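Local structure of membrane lipoprotein family protein (Aeropyrum pernix, 4PEV) at residues R148-V162 / F317-L331. The protein binds adenosine and probably serves as the solute-binding lipoprotein of an ABC transporter at the cell membrane. Residues are numbered along the deposited sequence; the frame is centred on the assembly and turned at random.
Sequences RYDNVASYLFREQEV and FRGGIVSLGLKEGGL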
loop_
_atom_site.group_PDB
_atom_site.type_symbol
_atom_site.label_atom_id
_atom_site.label_comp_id
_atom_site.label_asym_id
_atom_site.label_seq_id
_atom_site.Cartn_x
_atom_site.Cartn_y
_atom_site.Cartn_z
ATOM N N ARG C 148 -8.697 -0.167 -23.953
ATOM C CA ARG C 148 -8.850 1.233 -23.538
ATOM C C ARG C 148 -10.195 1.791 -23.986
ATOM O O ARG C 148 -10.488 1.807 -25.174
ATOM C CB ARG C 148 -7.718 2.094 -24.084
ATOM C CG ARG C 148 -7.674 3.478 -23.456
ATOM C CD ARG C 148 -6.639 4.366 -24.121
ATOM N NE ARG C 148 -6.824 5.768 -23.741
ATOM C CZ ARG C 148 -6.177 6.804 -24.284
ATOM N NH1 ARG C 148 -5.282 6.623 -25.252
ATOM N NH2 ARG C 148 -6.429 8.037 -23.857
ATOM N N TYR C 149 -11.004 2.246 -23.027
ATOM C CA TYR C 149 -12.361 2.755 -23.283
ATOM C C TYR C 149 -12.414 4.222 -22.962
ATOM O O TYR C 149 -11.702 4.673 -22.067
ATOM C CB TYR C 149 -13.369 2.067 -22.370
ATOM C CG TYR C 149 -13.300 0.577 -22.390
ATOM C CD1 TYR C 149 -14.096 -0.156 -23.261
ATOM C CD2 TYR C 149 -12.439 -0.108 -21.538
ATOM C CE1 TYR C 149 -14.044 -1.538 -23.296
ATOM C CE2 TYR C 149 -12.373 -1.495 -21.560
ATOM C CZ TYR C 149 -13.182 -2.212 -22.441
ATOM O OH TYR C 149 -13.132 -3.598 -22.474
ATOM N N ASP C 150 -13.287 4.962 -23.635
ATOM C CA ASP C 150 -13.447 6.393 -23.319
ATOM C C ASP C 150 -14.083 6.604 -21.958
ATOM O O ASP C 150 -13.828 7.603 -21.306
ATOM C CB ASP C 150 -14.300 7.109 -24.361
ATOM C CG ASP C 150 -13.862 6.805 -25.759
ATOM O OD1 ASP C 150 -12.633 6.749 -25.993
ATOM O OD2 ASP C 150 -14.747 6.597 -26.616
ATOM N N ASN C 151 -14.907 5.661 -21.531
ATOM C CA ASN C 151 -15.645 5.814 -20.288
ATOM C C ASN C 151 -14.934 5.202 -19.068
ATOM O O ASN C 151 -15.565 4.984 -18.020
ATOM C CB ASN C 151 -17.066 5.249 -20.449
ATOM C CG ASN C 151 -17.092 3.744 -20.651
ATOM O OD1 ASN C 151 -16.154 3.155 -21.192
ATOM N ND2 ASN C 151 -18.178 3.112 -20.221
ATOM N N VAL C 152 -13.632 4.933 -19.188
ATOM C CA VAL C 152 -12.880 4.383 -18.065
ATOM C C VAL C 152 -11.558 5.096 -17.849
ATOM O O VAL C 152 -10.667 5.040 -18.701
ATOM C CB VAL C 152 -12.612 2.882 -18.242
ATOM C CG1 VAL C 152 -11.768 2.355 -17.093
ATOM C CG2 VAL C 152 -13.924 2.119 -18.302
ATOM N N ALA C 153 -11.442 5.748 -16.694
ATOM C CA ALA C 153 -10.185 6.317 -16.211
ATOM C C ALA C 153 -9.549 5.358 -15.217
ATOM O O ALA C 153 -10.103 5.133 -14.149
ATOM C CB ALA C 153 -10.438 7.654 -15.541
ATOM N N SER C 154 -8.392 4.796 -15.575
ATOM C CA SER C 154 -7.629 3.902 -14.703
ATOM C C SER C 154 -6.559 4.674 -13.918
ATOM O O SER C 154 -5.869 5.534 -14.477
ATOM C CB SER C 154 -6.941 2.826 -15.540
ATOM O OG SER C 154 -7.871 1.962 -16.186
ATOM N N TYR C 155 -6.423 4.367 -12.627
ATOM C CA TYR C 155 -5.362 4.924 -11.784
ATOM C C TYR C 155 -4.476 3.787 -11.266
ATOM O O TYR C 155 -4.890 2.986 -10.430
ATOM C CB TYR C 155 -5.952 5.737 -10.636
ATOM C CG TYR C 155 -6.629 7.031 -11.076
ATOM C CD1 TYR C 155 -7.915 7.025 -11.603
ATOM C CD2 TYR C 155 -5.986 8.255 -10.952
ATOM C CE1 TYR C 155 -8.542 8.202 -11.999
ATOM C CE2 TYR C 155 -6.595 9.435 -11.347
ATOM C CZ TYR C 155 -7.879 9.413 -11.869
ATOM O OH TYR C 155 -8.499 10.598 -12.272
ATOM N N LEU C 156 -3.271 3.702 -11.823
ATOM C CA LEU C 156 -2.294 2.683 -11.470
ATOM C C LEU C 156 -1.195 3.334 -10.689
ATOM O O LEU C 156 -0.870 4.493 -10.945
ATOM C CB LEU C 156 -1.634 2.116 -12.716
ATOM C CG LEU C 156 -2.392 1.020 -13.437
ATOM C CD1 LEU C 156 -1.772 0.839 -14.812
ATOM C CD2 LEU C 156 -2.358 -0.266 -12.621
ATOM N N PHE C 157 -0.602 2.589 -9.757
ATOM C CA PHE C 157 0.576 3.069 -9.046
ATOM C C PHE C 157 1.791 2.257 -9.451
ATOM O O PHE C 157 1.669 1.140 -9.951
ATOM C CB PHE C 157 0.369 3.007 -7.538
ATOM C CG PHE C 157 -0.718 3.918 -7.036
ATOM C CD1 PHE C 157 -2.045 3.512 -7.055
ATOM C CD2 PHE C 157 -0.414 5.165 -6.535
ATOM C CE1 PHE C 157 -3.047 4.347 -6.592
ATOM C CE2 PHE C 157 -1.408 6.008 -6.068
ATOM C CZ PHE C 157 -2.727 5.598 -6.095
ATOM N N ARG C 158 2.963 2.840 -9.255
ATOM C CA ARG C 158 4.212 2.144 -9.513
ATOM C C ARG C 158 4.795 1.746 -8.154
ATOM O O ARG C 158 5.701 2.405 -7.634
ATOM C CB ARG C 158 5.155 3.047 -10.317
ATOM C CG ARG C 158 4.624 3.451 -11.694
ATOM C CD ARG C 158 5.680 4.194 -12.515
ATOM N NE ARG C 158 6.047 5.474 -11.903
ATOM C CZ ARG C 158 5.350 6.605 -12.026
ATOM N NH1 ARG C 158 4.244 6.651 -12.773
ATOM N NH2 ARG C 158 5.764 7.707 -11.401
ATOM N N GLU C 159 4.249 0.666 -7.591
ATOM C CA GLU C 159 4.540 0.239 -6.221
ATOM C C GLU C 159 5.985 -0.167 -6.011
ATOM O O GLU C 159 6.490 -0.106 -4.897
ATOM C CB GLU C 159 3.657 -0.942 -5.816
ATOM C CG GLU C 159 2.212 -0.593 -5.515
ATOM C CD GLU C 159 1.318 -0.530 -6.740
ATOM O OE1 GLU C 159 1.785 -0.781 -7.870
ATOM O OE2 GLU C 159 0.119 -0.234 -6.564
ATOM N N GLN C 160 6.650 -0.600 -7.072
ATOM C CA GLN C 160 8.072 -0.908 -6.996
ATOM C C GLN C 160 8.833 0.279 -6.391
ATOM O O GLN C 160 9.764 0.111 -5.582
ATOM C CB GLN C 160 8.644 -1.234 -8.383
ATOM C CG GLN C 160 7.880 -2.297 -9.173
ATOM C CD GLN C 160 7.040 -1.729 -10.317
ATOM O OE1 GLN C 160 6.324 -0.737 -10.165
ATOM N NE2 GLN C 160 7.128 -2.366 -11.472
ATOM N N GLU C 161 8.414 1.480 -6.773
ATOM C CA GLU C 161 9.154 2.670 -6.429
ATOM C C GLU C 161 9.194 2.834 -4.913
ATOM O O GLU C 161 10.284 2.870 -4.329
ATOM C CB GLU C 161 8.578 3.904 -7.150
ATOM C CG GLU C 161 8.662 3.804 -8.680
ATOM C CD GLU C 161 8.305 5.088 -9.435
ATOM O OE1 GLU C 161 8.046 6.144 -8.818
ATOM O OE2 GLU C 161 8.282 5.037 -10.682
ATOM N N VAL C 162 8.026 2.877 -4.271
ATOM C CA VAL C 162 7.961 3.058 -2.808
ATOM C C VAL C 162 8.432 1.822 -1.992
ATOM O O VAL C 162 9.102 1.974 -0.973
ATOM C CB VAL C 162 6.553 3.522 -2.355
ATOM C CG1 VAL C 162 5.547 2.374 -2.367
ATOM C CG2 VAL C 162 6.610 4.156 -0.976
ATOM N N PHE C 317 -13.558 15.025 -17.255
ATOM C CA PHE C 317 -13.274 13.595 -17.209
ATOM C C PHE C 317 -12.817 13.142 -18.572
ATOM O O PHE C 317 -13.309 13.633 -19.576
ATOM C CB PHE C 317 -14.535 12.823 -16.843
ATOM C CG PHE C 317 -14.358 11.333 -16.825
ATOM C CD1 PHE C 317 -14.571 10.579 -17.975
ATOM C CD2 PHE C 317 -13.997 10.677 -15.657
ATOM C CE1 PHE C 317 -14.415 9.196 -17.960
ATOM C CE2 PHE C 317 -13.847 9.301 -15.630
ATOM C CZ PHE C 317 -14.055 8.559 -16.781
ATOM N N ARG C 318 -11.891 12.193 -18.611
ATOM C CA ARG C 318 -11.507 11.559 -19.869
ATOM C C ARG C 318 -10.858 10.193 -19.625
ATOM O O ARG C 318 -10.105 10.026 -18.676
ATOM C CB ARG C 318 -10.596 12.485 -20.693
ATOM C CG ARG C 318 -9.292 12.865 -20.010
ATOM C CD ARG C 318 -8.743 14.207 -20.490
ATOM N NE ARG C 318 -7.646 14.704 -19.641
ATOM C CZ ARG C 318 -7.773 15.225 -18.406
ATOM N NH1 ARG C 318 -8.964 15.338 -17.814
ATOM N NH2 ARG C 318 -6.691 15.636 -17.746
ATOM N N GLY C 319 -11.162 9.226 -20.493
ATOM C CA GLY C 319 -10.679 7.857 -20.351
ATOM C C GLY C 319 -9.168 7.708 -20.413
ATOM O O GLY C 319 -8.483 8.588 -20.905
ATOM N N GLY C 320 -8.654 6.595 -19.886
ATOM C CA GLY C 320 -7.243 6.257 -20.005
ATOM C C GLY C 320 -6.497 6.142 -18.694
ATOM O O GLY C 320 -7.026 6.482 -17.637
ATOM N N ILE C 321 -5.243 5.695 -18.791
ATOM C CA ILE C 321 -4.391 5.377 -17.641
ATOM C C ILE C 321 -3.691 6.598 -17.040
ATOM O O ILE C 321 -3.176 7.427 -17.755
ATOM C CB ILE C 321 -3.304 4.348 -18.041
ATOM C CG1 ILE C 321 -3.968 3.063 -18.548
ATOM C CG2 ILE C 321 -2.345 4.068 -16.876
ATOM C CD1 ILE C 321 -2.990 1.969 -18.932
ATOM N N VAL C 322 -3.678 6.671 -15.713
ATOM C CA VAL C 322 -2.944 7.700 -14.970
ATOM C C VAL C 322 -2.014 6.968 -14.000
ATOM O O VAL C 322 -2.481 6.346 -13.048
ATOM C CB VAL C 322 -3.898 8.626 -14.173
ATOM C CG1 VAL C 322 -3.120 9.676 -13.407
ATOM C CG2 VAL C 322 -4.917 9.283 -15.093
ATOM N N SER C 323 -0.710 7.024 -14.279
ATOM C CA SER C 323 0.310 6.289 -13.534
ATOM C C SER C 323 0.942 7.210 -12.480
ATOM O O SER C 323 1.332 8.343 -12.771
ATOM C CB SER C 323 1.374 5.726 -14.496
ATOM O OG SER C 323 2.324 4.885 -13.852
ATOM N N LEU C 324 1.054 6.694 -11.257
ATOM C CA LEU C 324 1.427 7.484 -10.089
ATOM C C LEU C 324 2.529 6.828 -9.248
ATOM O O LEU C 324 2.442 5.656 -8.870
ATOM C CB LEU C 324 0.189 7.705 -9.231
ATOM C CG LEU C 324 -0.954 8.428 -9.930
ATOM C CD1 LEU C 324 -2.131 8.581 -8.984
ATOM C CD2 LEU C 324 -0.488 9.790 -10.430
ATOM N N GLY C 325 3.557 7.623 -8.958
ATOM C CA GLY C 325 4.748 7.177 -8.255
ATOM C C GLY C 325 5.336 8.340 -7.486
ATOM O O GLY C 325 4.657 9.337 -7.237
ATOM N N LEU C 326 6.612 8.215 -7.120
ATOM C CA LEU C 326 7.298 9.226 -6.306
ATOM C C LEU C 326 7.248 10.576 -6.982
ATOM O O LEU C 326 6.941 11.552 -6.341
ATOM C CB LEU C 326 8.754 8.845 -6.040
ATOM C CG LEU C 326 9.001 7.472 -5.403
ATOM C CD1 LEU C 326 10.469 7.061 -5.488
ATOM C CD2 LEU C 326 8.512 7.456 -3.956
ATOM N N LYS C 327 7.516 10.622 -8.283
ATOM C CA LYS C 327 7.559 11.890 -8.993
ATOM C C LYS C 327 6.310 12.762 -8.771
ATOM O O LYS C 327 6.431 13.966 -8.612
ATOM C CB LYS C 327 7.806 11.691 -10.500
ATOM C CG LYS C 327 8.343 12.951 -11.186
ATOM C CD LYS C 327 8.095 12.977 -12.686
ATOM C CE LYS C 327 9.218 12.287 -13.456
ATOM N NZ LYS C 327 8.964 12.280 -14.925
ATOM N N GLU C 328 5.123 12.160 -8.744
ATOM C CA GLU C 328 3.869 12.931 -8.690
ATOM C C GLU C 328 3.349 13.198 -7.281
ATOM O O GLU C 328 2.383 13.922 -7.126
ATOM C CB GLU C 328 2.767 12.230 -9.489
ATOM C CG GLU C 328 3.104 12.011 -10.958
ATOM C CD GLU C 328 3.921 10.751 -11.232
ATOM O OE1 GLU C 328 4.395 10.086 -10.286
ATOM O OE2 GLU C 328 4.103 10.415 -12.417
ATOM N N GLY C 329 3.981 12.617 -6.265
ATOM C CA GLY C 329 3.450 12.626 -4.907
ATOM C C GLY C 329 2.528 11.451 -4.629
ATOM O O GLY C 329 2.002 11.320 -3.524
ATOM N N GLY C 330 2.333 10.585 -5.618
ATOM C CA GLY C 330 1.373 9.481 -5.503
ATOM C C GLY C 330 1.818 8.404 -4.528
ATOM O O GLY C 330 0.998 7.701 -3.938
ATOM N N LEU C 331 3.133 8.276 -4.382
ATOM C CA LEU C 331 3.742 7.381 -3.400
ATOM C C LEU C 331 4.744 8.170 -2.560
ATOM O O LEU C 331 5.254 9.193 -2.996
ATOM C CB LEU C 331 4.439 6.219 -4.111
ATOM C CG LEU C 331 3.574 5.454 -5.110
ATOM C CD1 LEU C 331 4.416 4.404 -5.811
ATOM C CD2 LEU C 331 2.367 4.811 -4.428
#
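A bend at chi3 (-64°) turns the guanidinium of Arg158 across the end of strand 320-324, while Ser323, its OG anti to the backbone N (chi1 -174°), presents the hydroxyl to it. NH1 of Arg158 donates to OG of Ser323 at 2.8 Å, close to the guanidinium plane. NH2 of Arg158 reaches OE1 of Glu328 at 3.0 Å in a salt bridge that uses the syn lone pair, the guanidinium and carboxylate planes standing 52° apart. On the same arginine, NE pairs with OE2 of Glu161 at 2.6 Å; Glu161 OE1 accepts a hydrogen bond from N of Leu326 at 3.0 Å. Glu328 OE1 also accepts one from N of Gly325, so both carboxylates tie the arginine to the turn after the strand. Were Arg158 replaced by an alanine, Glu161 and Glu328 would probably lose their shared positive partner and Ser323 OG this donor. Leading up to this network, strands 152-157 and 320-324 run nearly parallel, with six alternating backbone hydrogen bonds, from Gly320 N to Val152 O through to Arg158 N to Leu324 O. One face carries Tyr155 beside Val322 and Phe157 against Leu324, and helix 301-313 packs on Tyr155. Beyond the strands, Leu331 CD2 meets Phe157 CD2 at 3.5 Å. The pairing adds the edge strand to one lobe's parallel sheet in a periplasmic-binding-protein fold, where the chain passes between lobes near the adenosine site and Glu159 salt-bridges adenosine-binding Lys299.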